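PDB 2DCT: probable antibiotics synthesis protein from Thermus thermophilus, which is of unproven function but, as a small metal-binding protein of the cupin family, may take part in antibiotic synthesis. Local coordinates for residues E15-I20 with Q39-H44; V61-E66 with G82-V87; E26-D31 with L98-P103. All blocks are in the same frame, centred on the assembly; numbering follows the deposited sequence.

Interaction 1 of 3, residues E15-I20 with Q39-H44; sequences EKMAKI and QAQKVH. With NA (sodium ion), chain C.
Met17 and Gln39 bring a loop against the start of a strand: a contact of side chains with each other and with backbone, bridged by one water and with no direct hydrogen bond between 15-20 and 39-44, set where the two sheets of the cupin fold come together. The touching parts, 15-18 and 39-41, run 49° apart, and the CA atoms of Met17 and Gln39 are 5.4 Å apart. Met17 reaches along the strand because its CG stands anti to the backbone N (chi1 174°) and its chain stays extended before turning at the thioether. Its CB meets Ala40 O, while SD and CE lie alongside the Gln41 side chain, with Met17 CE 3.7 Å from Gln41 CB. The Gln39 amide lies against the Lys16-Met17 peptide, Gln39 NE2 being 3.2 Å from Lys16 C, but both ends of this amide are bonded to other parts of the chain: NE2 gives to Asn13 O and OE1 takes from Leu36 N. Water 1 supplies the polar bridge, accepting from Met17 N at 3.1 Å and from Ala40 N at 3.2 Å. Further along, His44 NE2 lies 2.9 Å from a sodium ion whose shell also holds waters 2, 3 and 4 and Val45 O. The Gln41 amide bonds through NE2 to Lys42 O and through OE1 to Tyr53 and Lys51. Met17 also packs on Tyr33 and Leu35 of strand 29-35, and strand 40-44 pairs with strand 85-88.

Interaction 2 of 3, residues V61-E66 with G82-V87; sequences VVRVGE and GAPHGV
Val61 O takes a CA-H...O contact from Val87 CA at the start of an antiparallel pairing whose strand axes, over 61-64 and 85-87, run 4.6 Å apart at 177°. At Val62, a non-hydrogen-bonded partner of Val87, the side chains meet through methyls, with Val62 CG2 3.9 Å from Val87 CG1. Tyr53 also packs on both valines, and Met1 of the second subunit packs on Val62.

Arg63 pairs with Gly86 in the hydrogen-bonded manner: Arg63 N gives to Gly86 O at 2.8 Å and 175°, and Gly86 N returns a bond to Arg63 O at 3.0 Å. The arginine chain runs extended from CG to NE, carrying the guanidinium over the Pro84 ring, where Arg63 NH2 is 3.4 Å from Pro84 CG. The turn after the strand fixes the group: Arg63 NE gives to Gly65 O at 2.9 Å, lying in the plane of that carbonyl, while the bond from Arg63 NH2 to the same oxygen is longer and more bent, its donor above the carbonyl plane. Pro84 sits against a face of the guanidinium and the Gly65 carbonyl holds an edge.

Val64 pairs with His85 and touches Ala83 CB through CG1. Gly65, at positive phi, ends the pairing with a bond from Gly65 N to Pro84 O, 2.8 Å long. Across from Val64, the His85 imidazole turns away from the first strand, and His85 ND1 gives to Ala83 O at 2.8 Å and 177°, with the acceptor in the ring plane.

The chemistry implies two anchored side chains: the guanidinium has its rotation set by Gly65 O, while the in-plane bond to Ala83 O holds the rotation of the His85 ring, which also meets His46.

Interaction 3 of 3, residues E26-D31 with L98-P103; sequences ERMLYD and LVVTAP
Tyr30 and Leu98 form the aromatic end of a pairing between strands 29-35 and 95-102, whose parts 29-31 and 98-102 are antiparallel at 172° with axes 4.7 Å apart. Starting from CB, the Tyr30 side chain rises from the sheet with CG anti to the backbone N (chi1 -166°), which sets the ring against two residues of the opposite strand. Val100 CG2 comes in obliquely at CD1 and CE1, with Tyr30 CD1 3.6 Å from Val100 CG2. CD2 and CE2 approach Leu98 CD1, which lies over a ring face at 3.7 Å from the Tyr30 ring centroid in a CH-pi contact. CZ touches both leucine methyls. At the tip, Tyr30 OH comes to 3.3 Å from Leu98 CD2.

Met28 extends the same apolar side, its SD beside Val100 CG1 and its CB against that of Ala102. The reverse face carries Leu29 and Thr101, side by side, with Asp31 and Val99 beyond. Four backbone bonds join the strands, two within the Leu29-Thr101 pair and two within Asp31-Val99, including Val99 N to Asp31 O at 2.6 Å. Val52 of the second subunit packs on Tyr30, and Val100 of the second subunit on Met28.

The chemistry is thus divided: near-straight peptide bonds fix the register, while the apolar side bearing Met28, Tyr30 and Val100 contributes to the dimer interface.

From the N terminus, residues 15-20 enter first, and interaction 1 closes its loop at 39-44. Before that closure, 26-31 has already opened interaction 3, which ends only at 98-103, so these two contacts cross. Interaction 2, 61-66 with 82-87, opens after interaction 1 has closed and is nested inside the long loop of interaction 3. Interactions 1 and 2 meet in the sheet formed by strands 40-44, 85-88, 60-64 and 67-71, whereas interaction 3 joins strands 29-35 and 95-102 of the other sheet. Strand 18-21 pairs with 29-35, so interaction 1 connects both sheets; interactions 2 and 3 each touch the second subunit.

Interaction 1 of 3, residues E15-I20 with Q39-H44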
loop_
_atom_site.group_PDB
_atom_site.type_symbol
_atom_site.label_atom_id
_atom_site.label_comp_id
_atom_site.label_asym_id
_atom_site.label_seq_id
_atom_site.Cartn_x
_atom_site.Cartn_y
_atom_site.Cartn_z
ATOM N N GLU A 15 -23.537 6.075 7.085
ATOM C CA GLU A 15 -23.480 7.309 7.856
ATOM C C GLU A 15 -22.165 8.060 7.735
ATOM O O GLU A 15 -22.130 9.282 7.862
ATOM C CB GLU A 15 -23.783 7.012 9.323
ATOM C CG GLU A 15 -25.154 6.390 9.523
ATOM C CD GLU A 15 -26.244 7.169 8.813
ATOM O OE1 GLU A 15 -26.483 8.336 9.189
ATOM O OE2 GLU A 15 -26.855 6.620 7.873
ATOM N N LYS A 16 -21.084 7.331 7.492
ATOM C CA LYS A 16 -19.778 7.958 7.345
ATOM C C LYS A 16 -18.786 6.964 6.777
ATOM O O LYS A 16 -19.013 5.758 6.812
ATOM C CB LYS A 16 -19.274 8.481 8.694
ATOM C CG LYS A 16 -18.963 7.405 9.715
ATOM C CD LYS A 16 -18.427 8.011 11.008
ATOM C CE LYS A 16 -17.132 8.774 10.774
ATOM N NZ LYS A 16 -16.601 9.384 12.025
ATOM N N MET A 17 -17.682 7.479 6.249
ATOM C CA MET A 17 -16.650 6.632 5.675
ATOM C C MET A 17 -16.278 5.515 6.631
ATOM O O MET A 17 -16.173 5.724 7.840
ATOM C CB MET A 17 -15.405 7.455 5.367
ATOM C CG MET A 17 -14.226 6.623 4.904
ATOM S SD MET A 17 -12.741 7.614 4.801
ATOM C CE MET A 17 -12.214 7.588 6.492
ATOM N N ALA A 18 -16.081 4.325 6.081
ATOM C CA ALA A 18 -15.700 3.184 6.888
ATOM C C ALA A 18 -14.186 3.039 6.840
ATOM O O ALA A 18 -13.568 3.124 5.778
ATOM C CB ALA A 18 -16.364 1.921 6.361
ATOM N N LYS A 19 -13.591 2.849 8.007
ATOM C CA LYS A 19 -12.158 2.661 8.112
ATOM C C LYS A 19 -12.023 1.211 8.524
ATOM O O LYS A 19 -12.473 0.817 9.600
ATOM C CB LYS A 19 -11.573 3.581 9.178
ATOM C CG LYS A 19 -10.066 3.479 9.314
ATOM C CD LYS A 19 -9.532 4.494 10.313
ATOM C CE LYS A 19 -9.843 5.919 9.880
ATOM N NZ LYS A 19 -9.345 6.910 10.874
ATOM N N ILE A 20 -11.425 0.414 7.648
ATOM C CA ILE A 20 -11.263 -1.005 7.896
ATOM C C ILE A 20 -9.794 -1.374 7.970
ATOM O O ILE A 20 -9.119 -1.500 6.949
ATOM C CB ILE A 20 -11.934 -1.811 6.780
ATOM C CG1 ILE A 20 -13.407 -1.409 6.688
ATOM C CG2 ILE A 20 -11.797 -3.297 7.046
ATOM C CD1 ILE A 20 -14.111 -1.948 5.475
ATOM N N GLN A 39 -18.942 10.684 0.970
ATOM C CA GLN A 39 -18.228 10.458 2.214
ATOM C C GLN A 39 -16.796 10.919 2.095
ATOM O O GLN A 39 -16.288 11.154 0.998
ATOM C CB GLN A 39 -18.280 8.989 2.604
ATOM C CG GLN A 39 -19.697 8.499 2.778
ATOM C CD GLN A 39 -19.765 7.167 3.464
ATOM O OE1 GLN A 39 -18.929 6.296 3.229
ATOM N NE2 GLN A 39 -20.773 6.986 4.310
ATOM N N ALA A 40 -16.131 11.042 3.230
ATOM C CA ALA A 40 -14.769 11.511 3.189
ATOM C C ALA A 40 -14.074 11.322 4.506
ATOM O O ALA A 40 -14.697 11.040 5.530
ATOM C CB ALA A 40 -14.759 12.991 2.825
ATOM N N GLN A 41 -12.758 11.442 4.454
ATOM C CA GLN A 41 -11.960 11.393 5.653
ATOM C C GLN A 41 -11.750 12.882 5.835
ATOM O O GLN A 41 -11.065 13.515 5.030
ATOM C CB GLN A 41 -10.607 10.734 5.421
ATOM C CG GLN A 41 -9.712 10.870 6.643
ATOM C CD GLN A 41 -8.277 11.179 6.291
ATOM O OE1 GLN A 41 -7.559 10.331 5.758
ATOM N NE2 GLN A 41 -7.846 12.404 6.581
ATOM N N LYS A 42 -12.377 13.447 6.858
ATOM C CA LYS A 42 -12.246 14.870 7.115
ATOM C C LYS A 42 -10.769 15.222 7.150
ATOM O O LYS A 42 -9.926 14.387 7.483
ATOM C CB LYS A 42 -12.921 15.226 8.442
ATOM C CG LYS A 42 -14.421 14.959 8.436
ATOM C CD LYS A 42 -15.072 15.326 9.757
ATOM C CE LYS A 42 -16.574 15.079 9.709
ATOM N NZ LYS A 42 -17.256 15.921 8.686
ATOM N N VAL A 43 -10.451 16.451 6.774
ATOM C CA VAL A 43 -9.069 16.876 6.771
ATOM C C VAL A 43 -8.485 16.603 8.135
ATOM O O VAL A 43 -9.107 16.865 9.169
ATOM C CB VAL A 43 -8.935 18.364 6.442
ATOM C CG1 VAL A 43 -7.481 18.790 6.557
ATOM C CG2 VAL A 43 -9.443 18.622 5.041
ATOM N N HIS A 44 -7.282 16.054 8.132
ATOM C CA HIS A 44 -6.614 15.727 9.365
ATOM C C HIS A 44 -5.146 16.047 9.205
ATOM O O HIS A 44 -4.647 16.235 8.093
ATOM C CB HIS A 44 -6.802 14.235 9.676
ATOM C CG HIS A 44 -6.368 13.843 11.053
ATOM N ND1 HIS A 44 -7.185 13.955 12.157
ATOM C CD2 HIS A 44 -5.208 13.308 11.498
ATOM C CE1 HIS A 44 -6.546 13.505 13.223
ATOM N NE2 HIS A 44 -5.343 13.106 12.849
HETATM NA NA NA C . -4.500 15.567 14.156
HETATM O O HOH W 1 -17.966 10.521 5.781
HETATM O O HOH W 2 -6.020 16.838 12.698
HETATM O O HOH W 3 -6.438 15.270 15.817
HETATM O O HOH W 4 -2.909 14.786 15.049
#

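Interaction 2 of 3, residues V61-E66 with G82-V87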
loop_
_atom_site.group_PDB
_atom_site.type_symbol
_atom_site.label_atom_id
_atom_site.label_comp_id
_atom_site.label_asym_id
_atom_site.label_seq_id
_atom_site.Cartn_x
_atom_site.Cartn_y
_atom_site.Cartn_z
ATOM N N VAL A 61 -11.041 12.682 -4.262
ATOM C CA VAL A 61 -10.301 13.905 -4.426
ATOM C C VAL A 61 -9.440 13.895 -3.183
ATOM O O VAL A 61 -9.950 13.900 -2.060
ATOM C CB VAL A 61 -11.213 15.132 -4.421
ATOM C CG1 VAL A 61 -10.373 16.394 -4.410
ATOM C CG2 VAL A 61 -12.109 15.106 -5.646
ATOM N N VAL A 62 -8.132 13.827 -3.385
ATOM C CA VAL A 62 -7.228 13.804 -2.261
ATOM C C VAL A 62 -6.643 15.174 -2.042
ATOM O O VAL A 62 -6.225 15.849 -2.982
ATOM C CB VAL A 62 -6.078 12.789 -2.468
ATOM C CG1 VAL A 62 -5.298 13.115 -3.731
ATOM C CG2 VAL A 62 -5.157 12.812 -1.265
ATOM N N ARG A 63 -6.649 15.599 -0.790
ATOM C CA ARG A 63 -6.065 16.870 -0.459
ATOM C C ARG A 63 -4.818 16.595 0.344
ATOM O O ARG A 63 -4.845 15.816 1.294
ATOM C CB ARG A 63 -6.993 17.724 0.395
ATOM C CG ARG A 63 -6.296 19.008 0.777
ATOM C CD ARG A 63 -6.885 19.696 1.971
ATOM N NE ARG A 63 -5.974 20.746 2.411
ATOM C CZ ARG A 63 -6.250 21.630 3.360
ATOM N NH1 ARG A 63 -7.422 21.598 3.980
ATOM N NH2 ARG A 63 -5.351 22.547 3.683
ATOM N N VAL A 64 -3.720 17.207 -0.067
ATOM C CA VAL A 64 -2.469 17.092 0.657
ATOM C C VAL A 64 -1.914 18.494 0.641
ATOM O O VAL A 64 -1.589 19.031 -0.415
ATOM C CB VAL A 64 -1.454 16.162 -0.016
ATOM C CG1 VAL A 64 -0.158 16.182 0.778
ATOM C CG2 VAL A 64 -2.003 14.748 -0.082
ATOM N N GLY A 65 -1.844 19.100 1.814
ATOM C CA GLY A 65 -1.326 20.447 1.889
ATOM C C GLY A 65 -2.193 21.422 1.123
ATOM O O GLY A 65 -3.414 21.437 1.264
ATOM N N GLU A 66 -1.549 22.229 0.293
ATOM C CA GLU A 66 -2.239 23.243 -0.487
ATOM C C GLU A 66 -2.806 22.706 -1.785
ATOM O O GLU A 66 -3.353 23.458 -2.592
ATOM C CB GLU A 66 -1.273 24.380 -0.804
ATOM C CG GLU A 66 -0.699 25.061 0.418
ATOM C CD GLU A 66 0.352 26.087 0.058
ATOM O OE1 GLU A 66 1.543 25.719 -0.033
ATOM O OE2 GLU A 66 -0.017 27.261 -0.146
ATOM N N GLY A 82 2.495 16.388 9.046
ATOM C CA GLY A 82 2.248 17.813 9.153
ATOM C C GLY A 82 1.340 18.372 8.085
ATOM O O GLY A 82 0.665 19.375 8.304
ATOM N N ALA A 83 1.312 17.730 6.925
ATOM C CA ALA A 83 0.481 18.211 5.841
ATOM C C ALA A 83 -0.978 17.875 6.080
ATOM O O ALA A 83 -1.320 16.727 6.344
ATOM C CB ALA A 83 0.938 17.607 4.521
ATOM N N PRO A 84 -1.859 18.879 6.026
ATOM C CA PRO A 84 -3.268 18.563 6.239
ATOM C C PRO A 84 -3.641 17.693 5.054
ATOM O O PRO A 84 -3.188 17.919 3.932
ATOM C CB PRO A 84 -3.944 19.928 6.203
ATOM C CG PRO A 84 -3.050 20.724 5.298
ATOM C CD PRO A 84 -1.672 20.312 5.745
ATOM N N HIS A 85 -4.448 16.680 5.296
ATOM C CA HIS A 85 -4.814 15.809 4.208
ATOM C C HIS A 85 -6.166 15.220 4.465
ATOM O O HIS A 85 -6.631 15.123 5.597
ATOM C CB HIS A 85 -3.798 14.683 4.076
ATOM C CG HIS A 85 -3.605 13.920 5.342
ATOM N ND1 HIS A 85 -2.811 14.377 6.370
ATOM C CD2 HIS A 85 -4.182 12.780 5.790
ATOM C CE1 HIS A 85 -2.907 13.554 7.398
ATOM N NE2 HIS A 85 -3.734 12.577 7.071
ATOM N N GLY A 86 -6.797 14.822 3.383
ATOM C CA GLY A 86 -8.097 14.224 3.491
ATOM C C GLY A 86 -8.417 13.690 2.129
ATOM O O GLY A 86 -7.685 13.910 1.166
ATOM N N VAL A 87 -9.505 12.951 2.060
ATOM C CA VAL A 87 -9.947 12.403 0.804
ATOM C C VAL A 87 -11.442 12.526 0.837
ATOM O O VAL A 87 -12.072 12.342 1.876
ATOM C CB VAL A 87 -9.539 10.931 0.639
ATOM C CG1 VAL A 87 -8.048 10.842 0.365
ATOM C CG2 VAL A 87 -9.900 10.147 1.887
#

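Interaction 3 of 3, residues E26-D31 with L98-P103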
loop_
_atom_site.group_PDB
_atom_site.type_symbol
_atom_site.label_atom_id
_atom_site.label_comp_id
_atom_site.label_asym_id
_atom_site.label_seq_id
_atom_site.Cartn_x
_atom_site.Cartn_y
_atom_site.Cartn_z
ATOM N N GLU A 26 2.345 -2.663 14.628
ATOM C CA GLU A 26 2.725 -1.704 15.651
ATOM C C GLU A 26 3.433 -0.533 14.984
ATOM O O GLU A 26 3.606 0.522 15.587
ATOM C CB GLU A 26 3.689 -2.335 16.656
ATOM C CG GLU A 26 3.180 -3.590 17.332
ATOM C CD GLU A 26 4.113 -4.064 18.427
ATOM O OE1 GLU A 26 5.324 -4.206 18.155
ATOM O OE2 GLU A 26 3.639 -4.296 19.558
ATOM N N ARG A 27 3.819 -0.725 13.726
ATOM C CA ARG A 27 4.578 0.274 12.985
ATOM C C ARG A 27 3.797 1.153 12.043
ATOM O O ARG A 27 4.296 2.178 11.588
ATOM C CB ARG A 27 5.657 -0.422 12.166
ATOM C CG ARG A 27 6.599 -1.261 12.979
ATOM C CD ARG A 27 7.393 -0.392 13.905
ATOM N NE ARG A 27 8.472 -1.130 14.543
ATOM C CZ ARG A 27 9.444 -0.554 15.237
ATOM N NH1 ARG A 27 9.463 0.765 15.377
ATOM N NH2 ARG A 27 10.394 -1.294 15.789
ATOM N N MET A 28 2.576 0.765 11.734
ATOM C CA MET A 28 1.826 1.551 10.791
ATOM C C MET A 28 0.385 1.148 10.795
ATOM O O MET A 28 0.012 0.111 11.331
ATOM C CB MET A 28 2.369 1.306 9.380
ATOM C CG MET A 28 2.165 -0.137 8.912
ATOM S SD MET A 28 2.744 -0.443 7.234
ATOM C CE MET A 28 4.042 -1.636 7.512
ATOM N N LEU A 29 -0.424 2.002 10.198
ATOM C CA LEU A 29 -1.814 1.689 10.016
ATOM C C LEU A 29 -1.777 1.285 8.560
ATOM O O LEU A 29 -1.115 1.920 7.740
ATOM C CB LEU A 29 -2.703 2.916 10.179
ATOM C CG LEU A 29 -2.776 3.520 11.576
ATOM C CD1 LEU A 29 -3.773 4.657 11.550
ATOM C CD2 LEU A 29 -3.196 2.468 12.594
ATOM N N TYR A 30 -2.444 0.196 8.244
ATOM C CA TYR A 30 -2.499 -0.277 6.879
ATOM C C TYR A 30 -3.982 -0.544 6.842
ATOM O O TYR A 30 -4.452 -1.604 7.253
ATOM C CB TYR A 30 -1.676 -1.551 6.738
ATOM C CG TYR A 30 -1.384 -1.940 5.310
ATOM C CD1 TYR A 30 -0.204 -1.539 4.676
ATOM C CD2 TYR A 30 -2.274 -2.733 4.597
ATOM C CE1 TYR A 30 0.077 -1.933 3.366
ATOM C CE2 TYR A 30 -2.004 -3.129 3.295
ATOM C CZ TYR A 30 -0.829 -2.730 2.685
ATOM O OH TYR A 30 -0.561 -3.164 1.406
ATOM N N ASP A 31 -4.713 0.462 6.389
ATOM C CA ASP A 31 -6.158 0.403 6.379
ATOM C C ASP A 31 -6.779 0.541 5.028
ATOM O O ASP A 31 -6.161 0.988 4.069
ATOM C CB ASP A 31 -6.752 1.539 7.221
ATOM C CG ASP A 31 -6.321 1.505 8.660
ATOM O OD1 ASP A 31 -5.936 0.433 9.148
ATOM O OD2 ASP A 31 -6.391 2.565 9.314
ATOM N N LEU A 98 -6.327 2.116 -0.107
ATOM C CA LEU A 98 -5.402 1.378 0.729
ATOM C C LEU A 98 -4.672 2.556 1.331
ATOM O O LEU A 98 -4.037 3.333 0.614
ATOM C CB LEU A 98 -4.452 0.530 -0.104
ATOM C CG LEU A 98 -3.302 -0.087 0.692
ATOM C CD1 LEU A 98 -3.819 -0.745 1.964
ATOM C CD2 LEU A 98 -2.591 -1.095 -0.194
ATOM N N VAL A 99 -4.779 2.702 2.640
ATOM C CA VAL A 99 -4.188 3.847 3.300
ATOM C C VAL A 99 -3.172 3.428 4.329
ATOM O O VAL A 99 -3.477 2.698 5.270
ATOM C CB VAL A 99 -5.291 4.679 3.964
ATOM C CG1 VAL A 99 -4.720 5.963 4.493
ATOM C CG2 VAL A 99 -6.399 4.957 2.959
ATOM N N VAL A 100 -1.952 3.900 4.138
ATOM C CA VAL A 100 -0.871 3.565 5.030
ATOM C C VAL A 100 -0.478 4.796 5.814
ATOM O O VAL A 100 -0.288 5.866 5.245
ATOM C CB VAL A 100 0.352 3.076 4.238
ATOM C CG1 VAL A 100 1.493 2.765 5.190
ATOM C CG2 VAL A 100 -0.017 1.848 3.416
ATOM N N THR A 101 -0.380 4.644 7.125
ATOM C CA THR A 101 0.036 5.739 7.981
ATOM C C THR A 101 1.166 5.182 8.817
ATOM O O THR A 101 1.022 4.145 9.453
ATOM C CB THR A 101 -1.094 6.215 8.909
ATOM O OG1 THR A 101 -2.224 6.596 8.122
ATOM C CG2 THR A 101 -0.646 7.419 9.723
ATOM N N ALA A 102 2.301 5.857 8.797
ATOM C CA ALA A 102 3.433 5.394 9.574
ATOM C C ALA A 102 4.157 6.584 10.150
ATOM O O ALA A 102 4.391 7.563 9.461
ATOM C CB ALA A 102 4.380 4.580 8.700
ATOM N N PRO A 103 4.453 6.542 11.450
ATOM C CA PRO A 103 4.114 5.436 12.347
ATOM C C PRO A 103 2.639 5.561 12.720
ATOM O O PRO A 103 1.937 6.439 12.212
ATOM C CB PRO A 103 5.037 5.668 13.538
ATOM C CG PRO A 103 5.181 7.159 13.564
ATOM C CD PRO A 103 5.334 7.518 12.113
#